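Local coordinates for ESX-1 secretion system protein EccA1 (Mycobacterium tuberculosis, PDB 4F3V) that probably powers, as a cytosolic ATPase of the ESX-1 type VII secretion system, the export of mycobacterial virulence factors during infection, at residues K167-A172 against S200-C206; E12-S16 against D27-E31; V144-R150 against R265-P271; L57-W61 against I104-F108; M216-S220 against D249-L254. All blocks are in the same frame, centred on the assembly; numbering follows the deposited sequence.

Contact 1. Residues K167-A172 against S200-C206; sequences KFLAGA and SPAGEAC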
# COMPACT_ATOMS: atom_id res chain seq x y z
N LYS A 167 -8.26 -6.48 -13.17
CA LYS A 167 -7.55 -5.70 -14.18
C LYS A 167 -6.98 -4.39 -13.62
O LYS A 167 -6.01 -3.87 -14.17
CB LYS A 167 -8.42 -5.42 -15.41
CG LYS A 167 -8.69 -6.65 -16.26
CD LYS A 167 -8.79 -6.35 -17.76
CE LYS A 167 -9.74 -7.33 -18.44
NZ LYS A 167 -9.79 -7.13 -19.91
N PHE A 168 -7.59 -3.88 -12.55
CA PHE A 168 -7.04 -2.74 -11.85
C PHE A 168 -5.69 -3.15 -11.27
O PHE A 168 -4.68 -2.47 -11.48
CB PHE A 168 -7.98 -2.24 -10.74
CG PHE A 168 -7.45 -1.04 -10.00
CD1 PHE A 168 -6.56 -1.20 -8.94
CD2 PHE A 168 -7.80 0.25 -10.39
CE1 PHE A 168 -6.05 -0.09 -8.27
CE2 PHE A 168 -7.30 1.35 -9.73
CZ PHE A 168 -6.42 1.18 -8.67
N LEU A 169 -5.68 -4.25 -10.53
CA LEU A 169 -4.47 -4.69 -9.85
C LEU A 169 -3.41 -5.19 -10.85
O LEU A 169 -2.22 -4.99 -10.63
CB LEU A 169 -4.82 -5.76 -8.81
CG LEU A 169 -4.23 -5.59 -7.40
CD1 LEU A 169 -4.28 -4.16 -6.86
CD2 LEU A 169 -5.00 -6.47 -6.43
N ALA A 170 -3.85 -5.80 -11.95
CA ALA A 170 -2.93 -6.15 -13.06
C ALA A 170 -2.24 -4.91 -13.63
O ALA A 170 -1.03 -4.90 -13.91
CB ALA A 170 -3.68 -6.92 -14.15
N GLY A 171 -3.01 -3.84 -13.75
CA GLY A 171 -2.49 -2.53 -14.14
C GLY A 171 -1.48 -1.98 -13.14
O GLY A 171 -0.40 -1.52 -13.54
N ALA A 172 -1.83 -2.01 -11.85
CA ALA A 172 -0.89 -1.59 -10.80
C ALA A 172 0.42 -2.40 -10.87
O ALA A 172 1.52 -1.86 -10.68
CB ALA A 172 -1.52 -1.70 -9.42
N SER A 200 -4.19 1.56 -18.30
CA SER A 200 -4.96 0.60 -17.53
C SER A 200 -5.87 1.34 -16.58
O SER A 200 -5.72 2.54 -16.41
CB SER A 200 -4.01 -0.30 -16.73
OG SER A 200 -3.55 0.35 -15.55
N PRO A 201 -6.78 0.61 -15.89
CA PRO A 201 -7.61 1.24 -14.85
C PRO A 201 -6.83 1.78 -13.64
O PRO A 201 -7.41 2.54 -12.86
CB PRO A 201 -8.54 0.11 -14.40
CG PRO A 201 -8.47 -0.93 -15.46
CD PRO A 201 -7.09 -0.83 -16.03
N ALA A 202 -5.58 1.37 -13.46
CA ALA A 202 -4.73 1.87 -12.37
C ALA A 202 -3.95 3.16 -12.72
O ALA A 202 -3.22 3.71 -11.87
CB ALA A 202 -3.75 0.76 -11.92
N GLY A 203 -4.06 3.62 -13.97
CA GLY A 203 -3.28 4.76 -14.45
C GLY A 203 -3.43 6.04 -13.63
O GLY A 203 -2.44 6.74 -13.36
N GLU A 204 -4.66 6.32 -13.22
CA GLU A 204 -4.93 7.49 -12.40
C GLU A 204 -4.38 7.33 -10.98
O GLU A 204 -3.71 8.23 -10.46
CB GLU A 204 -6.43 7.83 -12.40
CG GLU A 204 -6.82 8.93 -11.41
CD GLU A 204 -8.14 9.65 -11.78
OE1 GLU A 204 -9.23 9.05 -11.62
OE2 GLU A 204 -8.09 10.83 -12.21
N ALA A 205 -4.64 6.19 -10.35
CA ALA A 205 -4.17 5.94 -8.98
C ALA A 205 -2.65 5.99 -8.89
O ALA A 205 -2.13 6.37 -7.86
CB ALA A 205 -4.67 4.60 -8.46
N CYS A 206 -1.97 5.61 -9.97
CA CYS A 206 -0.51 5.52 -9.99
C CYS A 206 0.13 6.65 -10.84
O CYS A 206 1.30 6.56 -11.22
CB CYS A 206 -0.09 4.14 -10.51
SG CYS A 206 -0.70 2.71 -9.53

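Contact 2. Residues E12-S16 against D27-E31; sequences ESAVS and DLFTE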
# COMPACT_ATOMS: atom_id res chain seq x y z
N GLU A 12 -22.57 -0.59 18.68
CA GLU A 12 -23.75 -0.27 17.94
C GLU A 12 -23.93 1.27 17.85
O GLU A 12 -24.17 1.82 16.77
CB GLU A 12 -24.90 -0.93 18.65
CG GLU A 12 -26.24 -0.71 18.05
CD GLU A 12 -27.24 -1.52 18.77
OE1 GLU A 12 -27.05 -1.80 19.99
OE2 GLU A 12 -28.18 -1.90 18.10
N SER A 13 -23.74 1.96 18.97
CA SER A 13 -23.86 3.41 18.98
C SER A 13 -22.79 4.01 18.08
O SER A 13 -23.09 4.95 17.34
CB SER A 13 -23.74 3.97 20.41
OG SER A 13 -24.88 3.58 21.16
N ALA A 14 -21.57 3.50 18.16
CA ALA A 14 -20.48 4.07 17.36
C ALA A 14 -20.81 3.98 15.87
O ALA A 14 -20.60 4.92 15.13
CB ALA A 14 -19.13 3.38 17.66
N VAL A 15 -21.34 2.85 15.43
CA VAL A 15 -21.66 2.69 14.03
C VAL A 15 -22.81 3.60 13.63
O VAL A 15 -22.77 4.18 12.56
CB VAL A 15 -21.97 1.22 13.67
CG1 VAL A 15 -22.42 1.12 12.21
CG2 VAL A 15 -20.72 0.37 13.94
N SER A 16 -23.81 3.75 14.48
CA SER A 16 -24.94 4.65 14.18
C SER A 16 -24.50 6.10 14.08
O SER A 16 -25.09 6.88 13.38
CB SER A 16 -26.00 4.55 15.26
OG SER A 16 -26.67 3.31 15.17
N ASP A 27 -14.58 8.26 19.75
CA ASP A 27 -14.56 8.25 21.22
C ASP A 27 -15.12 6.91 21.68
O ASP A 27 -14.59 6.33 22.61
CB ASP A 27 -15.44 9.35 21.83
CG ASP A 27 -14.86 10.75 21.69
OD1 ASP A 27 -13.62 10.90 21.56
OD2 ASP A 27 -15.68 11.70 21.73
N LEU A 28 -16.18 6.44 21.01
CA LEU A 28 -16.85 5.21 21.43
C LEU A 28 -16.04 3.98 21.07
O LEU A 28 -15.93 3.07 21.89
CB LEU A 28 -18.25 5.12 20.82
CG LEU A 28 -19.28 6.15 21.29
CD1 LEU A 28 -20.56 6.02 20.50
CD2 LEU A 28 -19.57 5.99 22.77
N PHE A 29 -15.51 3.91 19.85
CA PHE A 29 -14.63 2.79 19.48
C PHE A 29 -13.40 2.75 20.41
O PHE A 29 -12.94 1.68 20.79
CB PHE A 29 -14.17 2.89 18.03
CG PHE A 29 -15.25 2.67 17.00
CD1 PHE A 29 -16.00 1.49 16.99
CD2 PHE A 29 -15.47 3.58 16.01
CE1 PHE A 29 -16.96 1.26 16.02
CE2 PHE A 29 -16.42 3.36 15.03
CZ PHE A 29 -17.17 2.20 15.03
N THR A 30 -12.90 3.92 20.80
CA THR A 30 -11.74 4.00 21.67
C THR A 30 -12.09 3.55 23.09
O THR A 30 -11.28 2.90 23.74
CB THR A 30 -11.18 5.44 21.66
OG1 THR A 30 -10.75 5.73 20.33
CG2 THR A 30 -10.00 5.59 22.63
N GLU A 31 -13.28 3.90 23.56
CA GLU A 31 -13.75 3.41 24.83
C GLU A 31 -13.78 1.87 24.84
O GLU A 31 -13.38 1.25 25.83
CB GLU A 31 -15.14 3.95 25.10
CG GLU A 31 -15.72 3.60 26.46
CD GLU A 31 -15.12 4.39 27.59
OE1 GLU A 31 -14.25 5.24 27.37
OE2 GLU A 31 -15.54 4.15 28.73

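Contact 3. Residues V144-R150 against R265-P271; sequences VYGAAER and RADPWDP. With SO4 (sulfate ion), chain F.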
# COMPACT_ATOMS: atom_id res chain seq x y z
N VAL A 144 6.09 -4.63 -0.45
CA VAL A 144 7.10 -4.83 0.56
C VAL A 144 8.52 -4.81 -0.04
O VAL A 144 9.42 -4.09 0.46
CB VAL A 144 6.87 -6.14 1.35
CG1 VAL A 144 7.98 -6.41 2.39
CG2 VAL A 144 5.49 -6.12 1.99
N TYR A 145 8.71 -5.58 -1.11
CA TYR A 145 10.00 -5.64 -1.78
C TYR A 145 10.37 -4.25 -2.36
O TYR A 145 11.53 -3.84 -2.30
CB TYR A 145 10.00 -6.72 -2.90
CG TYR A 145 10.07 -8.16 -2.42
CD1 TYR A 145 11.01 -8.57 -1.45
CD2 TYR A 145 9.27 -9.14 -2.98
CE1 TYR A 145 11.07 -9.88 -1.01
CE2 TYR A 145 9.35 -10.46 -2.58
CZ TYR A 145 10.26 -10.83 -1.61
OH TYR A 145 10.28 -12.13 -1.24
N GLY A 146 9.39 -3.55 -2.91
CA GLY A 146 9.64 -2.21 -3.49
C GLY A 146 10.10 -1.24 -2.44
O GLY A 146 11.01 -0.43 -2.67
N ALA A 147 9.48 -1.33 -1.25
CA ALA A 147 9.85 -0.47 -0.13
C ALA A 147 11.33 -0.63 0.23
O ALA A 147 12.01 0.34 0.56
CB ALA A 147 8.95 -0.69 1.09
N ALA A 148 11.83 -1.86 0.09
CA ALA A 148 13.23 -2.19 0.39
C ALA A 148 14.14 -2.10 -0.84
O ALA A 148 15.31 -2.55 -0.81
CB ALA A 148 13.30 -3.62 0.98
N GLU A 149 13.61 -1.55 -1.93
CA GLU A 149 14.36 -1.44 -3.21
C GLU A 149 14.90 -2.78 -3.72
O GLU A 149 15.97 -2.86 -4.37
CB GLU A 149 15.49 -0.41 -3.10
CG GLU A 149 14.97 0.97 -2.70
CD GLU A 149 16.06 2.03 -2.52
OE1 GLU A 149 17.13 1.95 -3.12
OE2 GLU A 149 15.82 2.97 -1.74
N ARG A 150 14.11 -3.83 -3.51
CA ARG A 150 14.45 -5.15 -3.99
C ARG A 150 13.79 -5.38 -5.36
O ARG A 150 12.81 -6.11 -5.48
CB ARG A 150 14.03 -6.19 -2.95
CG ARG A 150 14.97 -6.17 -1.76
CD ARG A 150 14.53 -7.15 -0.67
NE ARG A 150 14.64 -8.55 -1.08
CZ ARG A 150 14.68 -9.58 -0.24
NH1 ARG A 150 14.63 -9.40 1.08
NH2 ARG A 150 14.80 -10.81 -0.71
N ARG A 265 24.17 -7.22 -1.39
CA ARG A 265 23.84 -6.55 -0.13
C ARG A 265 24.18 -7.45 1.06
O ARG A 265 23.81 -8.63 1.06
CB ARG A 265 22.35 -6.18 -0.09
CG ARG A 265 21.94 -5.04 -1.00
CD ARG A 265 20.42 -4.88 -1.02
NE ARG A 265 20.00 -3.87 -2.00
CZ ARG A 265 18.73 -3.48 -2.16
NH1 ARG A 265 17.75 -4.00 -1.42
NH2 ARG A 265 18.45 -2.55 -3.07
N ALA A 266 24.86 -6.91 2.06
CA ALA A 266 25.10 -7.64 3.31
C ALA A 266 23.76 -7.97 3.99
O ALA A 266 23.62 -9.00 4.65
CB ALA A 266 26.02 -6.84 4.24
N ASP A 267 22.79 -7.07 3.82
CA ASP A 267 21.42 -7.29 4.29
C ASP A 267 20.48 -6.97 3.14
O ASP A 267 20.36 -5.81 2.77
CB ASP A 267 21.15 -6.38 5.48
CG ASP A 267 19.69 -6.42 5.95
OD1 ASP A 267 18.82 -7.11 5.37
OD2 ASP A 267 19.42 -5.72 6.94
N PRO A 268 19.82 -7.98 2.56
CA PRO A 268 18.98 -7.81 1.38
C PRO A 268 17.92 -6.71 1.57
O PRO A 268 17.51 -6.10 0.59
CB PRO A 268 18.27 -9.16 1.21
CG PRO A 268 18.86 -10.08 2.19
CD PRO A 268 19.92 -9.39 2.99
N TRP A 269 17.49 -6.47 2.81
CA TRP A 269 16.47 -5.43 3.09
C TRP A 269 17.02 -4.03 3.12
O TRP A 269 16.26 -3.07 3.23
CB TRP A 269 15.80 -5.74 4.42
CG TRP A 269 14.99 -7.01 4.42
CD1 TRP A 269 15.19 -8.16 5.21
CD2 TRP A 269 13.81 -7.32 3.61
NE1 TRP A 269 14.23 -9.12 4.95
CE2 TRP A 269 13.37 -8.68 3.99
CE3 TRP A 269 13.09 -6.64 2.64
CZ2 TRP A 269 12.27 -9.29 3.42
CZ3 TRP A 269 11.97 -7.27 2.07
CH2 TRP A 269 11.57 -8.57 2.46
N ASP A 270 18.35 -3.89 3.06
CA ASP A 270 19.02 -2.60 3.24
C ASP A 270 19.83 -2.20 1.99
O ASP A 270 20.93 -2.69 1.76
CB ASP A 270 19.94 -2.65 4.48
CG ASP A 270 20.59 -1.30 4.80
OD1 ASP A 270 20.32 -0.30 4.11
OD2 ASP A 270 21.39 -1.24 5.74
N PRO A 271 19.26 -1.28 1.19
CA PRO A 271 19.93 -0.82 -0.01
C PRO A 271 21.27 -0.16 0.27
O PRO A 271 22.13 -0.12 -0.61
CB PRO A 271 18.97 0.22 -0.59
CG PRO A 271 17.70 0.06 0.14
CD PRO A 271 18.01 -0.56 1.45
S SO4 F . 14.98 -12.70 2.22
O1 SO4 F . 16.00 -13.22 1.28
O2 SO4 F . 15.47 -11.43 2.79
O3 SO4 F . 13.68 -12.55 1.49
O4 SO4 F . 14.78 -13.64 3.34

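Contact 4. Residues L57-W61 against I104-F108; sequences LFRAW and ITMGF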
# COMPACT_ATOMS: atom_id res chain seq x y z
N LEU A 57 -3.55 -0.22 13.49
CA LEU A 57 -3.49 -1.27 12.47
C LEU A 57 -2.81 -2.54 13.05
O LEU A 57 -3.25 -3.67 12.80
CB LEU A 57 -2.73 -0.76 11.26
CG LEU A 57 -2.97 -1.38 9.87
CD1 LEU A 57 -4.36 -1.97 9.68
CD2 LEU A 57 -2.70 -0.28 8.86
N PHE A 58 -1.75 -2.36 13.85
CA PHE A 58 -1.11 -3.52 14.47
C PHE A 58 -2.09 -4.30 15.33
O PHE A 58 -2.12 -5.53 15.31
CB PHE A 58 0.13 -3.15 15.31
CG PHE A 58 0.56 -4.25 16.26
CD1 PHE A 58 1.28 -5.34 15.80
CD2 PHE A 58 0.20 -4.23 17.61
CE1 PHE A 58 1.65 -6.38 16.65
CE2 PHE A 58 0.56 -5.28 18.47
CZ PHE A 58 1.28 -6.35 17.98
N ARG A 59 -2.89 -3.57 16.10
CA ARG A 59 -3.81 -4.20 17.02
C ARG A 59 -4.91 -4.92 16.29
O ARG A 59 -5.38 -5.96 16.76
CB ARG A 59 -4.38 -3.19 18.02
CG ARG A 59 -3.32 -2.75 19.00
CD ARG A 59 -3.49 -3.55 20.28
NE ARG A 59 -2.28 -3.50 21.07
CZ ARG A 59 -1.71 -4.55 21.69
NH1 ARG A 59 -2.22 -5.79 21.63
NH2 ARG A 59 -0.60 -4.35 22.37
N ALA A 60 -5.36 -4.35 15.16
CA ALA A 60 -6.39 -4.99 14.36
C ALA A 60 -5.83 -6.32 13.86
O ALA A 60 -6.49 -7.37 13.95
CB ALA A 60 -6.82 -4.10 13.21
N TRP A 61 -4.59 -6.30 13.40
CA TRP A 61 -3.93 -7.51 12.93
C TRP A 61 -3.70 -8.54 14.03
O TRP A 61 -3.97 -9.74 13.85
CB TRP A 61 -2.61 -7.14 12.28
CG TRP A 61 -1.69 -8.30 12.08
CD1 TRP A 61 -0.51 -8.59 12.78
CD2 TRP A 61 -1.86 -9.41 11.16
NE1 TRP A 61 0.04 -9.75 12.34
CE2 TRP A 61 -0.72 -10.29 11.36
CE3 TRP A 61 -2.81 -9.74 10.24
CZ2 TRP A 61 -0.55 -11.46 10.65
CZ3 TRP A 61 -2.63 -10.93 9.51
CH2 TRP A 61 -1.52 -11.76 9.71
N ILE A 104 -7.13 -6.82 6.48
CA ILE A 104 -6.33 -6.40 7.61
C ILE A 104 -4.88 -6.81 7.38
O ILE A 104 -3.95 -6.02 7.65
CB ILE A 104 -6.79 -7.01 8.94
CG1 ILE A 104 -8.29 -6.72 9.20
CG2 ILE A 104 -5.93 -6.48 10.09
CD1 ILE A 104 -8.81 -7.46 10.42
N THR A 105 -4.69 -8.04 6.87
CA THR A 105 -3.36 -8.57 6.55
C THR A 105 -2.63 -7.67 5.57
O THR A 105 -1.46 -7.31 5.77
CB THR A 105 -3.46 -9.97 5.90
OG1 THR A 105 -4.18 -10.88 6.72
CG2 THR A 105 -2.07 -10.56 5.57
N MET A 106 -3.35 -7.29 4.52
CA MET A 106 -2.78 -6.46 3.47
C MET A 106 -2.43 -5.06 3.99
O MET A 106 -1.32 -4.56 3.76
CB MET A 106 -3.73 -6.35 2.29
CG MET A 106 -3.96 -7.66 1.57
SD MET A 106 -5.37 -7.53 0.44
CE MET A 106 -4.55 -6.78 -0.94
N GLY A 107 -3.36 -4.44 4.70
CA GLY A 107 -3.10 -3.16 5.32
C GLY A 107 -1.93 -3.19 6.28
O GLY A 107 -1.11 -2.27 6.31
N PHE A 108 -1.87 -4.22 7.12
CA PHE A 108 -0.79 -4.33 8.11
C PHE A 108 0.57 -4.49 7.39
O PHE A 108 1.54 -3.83 7.74
CB PHE A 108 -1.04 -5.52 9.02
CG PHE A 108 0.08 -5.80 9.98
CD1 PHE A 108 0.32 -4.95 11.04
CD2 PHE A 108 0.87 -6.93 9.84
CE1 PHE A 108 1.35 -5.21 11.95
CE2 PHE A 108 1.88 -7.19 10.75
CZ PHE A 108 2.12 -6.33 11.81

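Contact 5. Residues M216-S220 against D249-L254; sequences MARRS and DPSYRL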
# COMPACT_ATOMS: atom_id res chain seq x y z
N MET A 216 12.31 10.37 -15.23
CA MET A 216 13.66 9.93 -14.86
C MET A 216 14.28 9.04 -15.95
O MET A 216 15.46 9.19 -16.28
CB MET A 216 13.66 9.21 -13.52
CG MET A 216 13.44 10.12 -12.32
SD MET A 216 14.64 11.46 -12.13
CE MET A 216 13.67 12.92 -12.48
N ALA A 217 13.50 8.12 -16.51
CA ALA A 217 14.01 7.29 -17.61
C ALA A 217 14.42 8.15 -18.81
O ALA A 217 15.48 7.91 -19.42
CB ALA A 217 13.00 6.25 -18.04
N ARG A 218 13.57 9.11 -19.18
CA ARG A 218 13.89 9.97 -20.32
C ARG A 218 15.14 10.78 -20.09
O ARG A 218 16.00 10.91 -20.98
CB ARG A 218 12.74 10.92 -20.64
CG ARG A 218 11.49 10.21 -21.11
CD ARG A 218 11.66 9.66 -22.50
NE ARG A 218 10.47 8.91 -22.85
CZ ARG A 218 10.35 8.11 -23.90
NH1 ARG A 218 11.35 7.90 -24.73
NH2 ARG A 218 9.19 7.51 -24.11
N ARG A 219 15.25 11.35 -18.90
CA ARG A 219 16.42 12.17 -18.58
C ARG A 219 17.71 11.33 -18.65
O ARG A 219 18.70 11.77 -19.22
CB ARG A 219 16.29 12.80 -17.20
CG ARG A 219 17.54 13.56 -16.77
CD ARG A 219 17.26 14.42 -15.56
NE ARG A 219 16.60 15.66 -15.93
CZ ARG A 219 16.06 16.50 -15.06
NH1 ARG A 219 16.07 16.23 -13.75
NH2 ARG A 219 15.51 17.63 -15.48
N SER A 220 17.70 10.12 -18.08
CA SER A 220 18.91 9.29 -18.09
C SER A 220 19.29 8.82 -19.50
O SER A 220 20.45 8.62 -19.79
CB SER A 220 18.76 8.09 -17.17
OG SER A 220 18.68 8.54 -15.81
N ASP A 249 16.89 21.47 -12.01
CA ASP A 249 18.27 20.95 -12.06
C ASP A 249 18.37 19.72 -12.97
O ASP A 249 17.91 18.64 -12.61
CB ASP A 249 18.73 20.60 -10.65
CG ASP A 249 20.15 20.13 -10.61
OD1 ASP A 249 20.86 20.15 -11.63
OD2 ASP A 249 20.57 19.72 -9.51
N PRO A 250 18.97 19.90 -14.16
CA PRO A 250 19.10 18.78 -15.10
C PRO A 250 20.04 17.68 -14.65
O PRO A 250 19.99 16.58 -15.20
CB PRO A 250 19.64 19.44 -16.38
CG PRO A 250 20.19 20.75 -15.94
CD PRO A 250 19.38 21.18 -14.77
N SER A 251 20.89 17.95 -13.66
CA SER A 251 21.73 16.91 -13.09
C SER A 251 20.99 16.08 -12.04
O SER A 251 21.55 15.14 -11.53
CB SER A 251 23.01 17.51 -12.48
OG SER A 251 22.70 18.23 -11.30
N TYR A 252 19.74 16.42 -11.73
CA TYR A 252 18.94 15.59 -10.83
C TYR A 252 18.56 14.29 -11.54
O TYR A 252 17.70 14.29 -12.43
CB TYR A 252 17.67 16.35 -10.38
CG TYR A 252 16.93 15.75 -9.21
CD1 TYR A 252 16.38 14.48 -9.28
CD2 TYR A 252 16.75 16.49 -8.03
CE1 TYR A 252 15.70 13.96 -8.20
CE2 TYR A 252 16.07 15.96 -6.95
CZ TYR A 252 15.55 14.70 -7.04
OH TYR A 252 14.86 14.17 -5.99
N ARG A 253 19.18 13.18 -11.14
CA ARG A 253 18.94 11.88 -11.80
C ARG A 253 18.65 10.77 -10.83
O ARG A 253 19.05 10.82 -9.68
CB ARG A 253 20.16 11.45 -12.62
CG ARG A 253 20.66 12.53 -13.53
CD ARG A 253 21.51 12.00 -14.66
NE ARG A 253 21.53 13.00 -15.74
CZ ARG A 253 21.63 12.70 -17.03
NH1 ARG A 253 21.72 11.43 -17.42
NH2 ARG A 253 21.62 13.68 -17.94
N LEU A 254 17.93 9.77 -11.33
CA LEU A 254 17.67 8.54 -10.62
C LEU A 254 18.99 7.77 -10.40
O LEU A 254 19.74 7.56 -11.35
CB LEU A 254 16.71 7.69 -11.44
CG LEU A 254 16.24 6.40 -10.83
CD1 LEU A 254 15.51 6.71 -9.53
CD2 LEU A 254 15.41 5.61 -11.85
O HOH W 1 17.33 10.14 -14.23
O HOH W 2 20.14 7.18 -14.21

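Contact 1. Residues K167-A172 against S200-C206
Ser200 lays its hydroxyl against the bare backbone of Gly171, OG standing 3.4 Å from Gly171 CA, yet no hydrogen bond passes between the loop 200-206 and the helical residues 167-172. The hydroxyl is engaged by its own side of the contact. With OG rotated between the backbone N and the carbonyl carbon (chi1 80°), it accepts the N-H of Ala202 at 3.1 Å from Ala202 N to Ser200 OG, and it is also bonded to the carbonyl of Ala197. The first of these bonds makes an ST turn, set within a type I beta turn from Ser200 to Gly203, and the two fix the rotation of the hydroxyl at the start of the loop. In this mainly helical TPR-type domain the loop joins helix 187-198 to helix 207-221 and packs on the first turns of helix 167-183; Cys206 is the N-cap of the helix that follows. Ala202, the third residue of the turn, presses its CB on the helix backbone, 3.4 Å from both Phe168 O and Ala172 N, two atoms already paired in a helical hydrogen bond. Phe168 leans out alongside the turn; with CG anti to the backbone N (chi1 -179°), the ring turns one face to Ala202. The CH-pi contact runs from Ala202 CA to the ring centroid at 4.2 Å, 28° from the normal. Ala205 instead meets the ring at its edge, CB to Phe168 CZ being 3.8 Å. Beyond, Ile94 touches Phe168, Ala172, Ala205 and Cys206, while Pro201 brings CD to 3.7 Å from Lys167 O.

Contact 2. Residues E12-S16 against D27-E31
Leu28 faces helix 2-17 squarely and meets it with two parts of its side chain. Its CB rests on Ala14, 3.7 Å from Ala14 CB, while the CD1 methyl lies against the backbone, 3.6 Å from Ala14 N and 3.8 Å from Ser13 CB. One residue on, Phe29 leaves its helix at an angle, and its ring, with CG set beside the backbone N (chi1 -69°), swings back over Ala14. The methyl of Ala14 sits almost at the middle of the ring face in a CH-pi contact, CB 3.5 Å from the centroid and only 14° off the normal. At the ring edge Val15 adds CG2, 4.1 Å from Phe29 CZ. The two helices run antiparallel, with segment axes 8.9 Å apart and an angle of 156° between their directions, as in the helical hairpins from which TPR-like domains are built. Cys49 and Arg46 also touch the Phe29 side chain. No hydrogen bond crosses between the two segments; Ser13 OG is bonded to Ser9 O, and Ser25 OG ties helix 22-35 to Ala14 O. The packing here is apolar, a small alanine letting an aromatic ring settle close to the neighbouring helix.

Contact 3. Residues V144-R150 against R265-P271
Arg150 drives one corner of its guanidinium into the face of Trp269: NH1 stands 3.1 Å above the indole plane, over the middle of the ring system, while the guanidinium plane is inclined at 58° to the indole. This is a cation-pi contact made end-on, with Arg150 CZ 4.2 Å from the centroid of the six-membered ring of Trp269. The bend at chi3 (67°) turns the guanidinium across the indole, where Pro268 CB covers one of its faces and Tyr145 CE1 the other. Its outer edge grips a sulfate, probably from the crystallisation liquor, through NH1 to O2 at 2.8 Å and NH2 to O3 at 3.0 Å, and NE pairs with Asp153. Trp269 also takes Ala148 CB at its edge, 3.5 Å from CE3, and meets Tyr145 rim to rim with the two planes nearly parallel.

Arg265 works differently, stretching an extended chain to the end of the helix. Ala148 and Glu149 close that helix in a Schellman motif, and their carbonyls are taken up by Arg265: NH1 donates to Ala148 O at 2.9 Å, nearly end-on to the carbonyl (163°), and NH2 to Glu149 O at 2.8 Å, from above the carbonyl plane. NH1 also bonds Pro268 O, in the guanidinium plane, so one nitrogen ties the helix end to the type I turn 267-270. Pro271 CA lies over the middle of one guanidinium face. The C-terminal loop after helix 259-263 is thereby fixed to the junction of helices 134-147 and 151-158, with Tyr118 of helix 118-125 meeting the Trp269 ring.

Contact 4. Residues L57-W61 against I104-F108
Two roughly antiparallel helices of the TPR-type solenoid meet here, helix 54-62 and helix 101-115, at an angle of 144° between segment directions and 9.3 Å between the axes. An aromatic stack between Trp61 and Phe108 dominates the interface. The five-membered ring of Trp61 and the ring of Phe108 form an offset stack with centroids 3.9 Å apart and planes only 10° from parallel, and Trp61 CD1 comes within 3.4 Å of Phe108 CE2. Both side chains have CG anti to the backbone N (chi1 165° for Trp61), which sends each of them across toward the other helix. Trp61 CB adds a CH-pi contact over the same Phe108 ring. Phe58 lies alongside Phe108, pointing the same way, and is met at its ring edge by Phe108 CE1, 3.9 Å from Phe58 CD1.

Aliphatic side chains fill much of the rest of the seam. Ile104 pushes its CG2 branch between Ala60 and Trp61, 3.6 Å from Trp61 N, and Leu57 reaches CD2 to 3.6 Å from Gly107 O. Arg64 forms a cation-pi contact with Trp61. On the far rim of the indole, Thr105 OG1, already hydrogen-bonded to Pro101 O, approaches near the ring plane to stand 3.2 Å from Trp61 CZ3.

Contact 5. Residues M216-S220 against D249-L254
Arg219 spreads its guanidinium beneath Pro250, whose CA stands 3.7 Å above the middle of the flat group. A bend at chi3 (-80°) turns the otherwise extended chain so that the edge of the guanidinium faces the loop 249-254. There NH1 gives a hydrogen bond to Tyr252 O at 2.9 Å, in the carbonyl plane and on a lone pair, with an N-H...O angle of 157°. The other terminal nitrogen, NH2, forms a salt bridge with Glu224 and a hydrogen bond to Ala246 O, so that the largely buried group is held in its rotation from several sides.

The loop around it is compact: Asp249 OD1 takes both the N-H and the hydroxyl of Ser251, the first making an Asx turn, within a type I beta turn from Asp249 to Tyr252. This linker follows helix 241-248 in the C-terminal part of the TPR-like helical array and runs past the last turns of helix 207-221 toward helix 259-263. Arg253 extends its chain alongside that helix, one guanidinium face over Arg219 O, with NH1 3.5 Å from that oxygen; a positive group beside a helix C-terminus would probably be favoured electrostatically.

Met216 meets Leu254 through their CB atoms, 4.0 Å apart, and its SD approaches Leu254 N. Two waters finish the seam. The first links Met216 O and Ser220 OG to the N-H of Leu254, 3.0 Å from Leu254 N, and the second joins Ser220 OG to Leu254 O, at 2.9 Å from that carbonyl oxygen.

How the contacts relate
All five contacts lie in the N-terminal TPR-type domain of EccA1 and touch nowhere. Contacts 2 and 4 follow each other in the early part of the chain, on the same side of its centre, with their own centres about 20 Å apart. Contact 3 closes a much longer loop, within which contacts 1 and 5 are nested. Contacts 1 and 4 approach to about 6 Å between nearest atoms. Contact 5 comes within about 8 Å of contact 3 (nearest atoms) but its centre is about 50 Å from that of contact 2. The samarium ion is about 6 Å from the Leu57 side chain in contact 4 and about 12 Å from that of Val144 in contact 3.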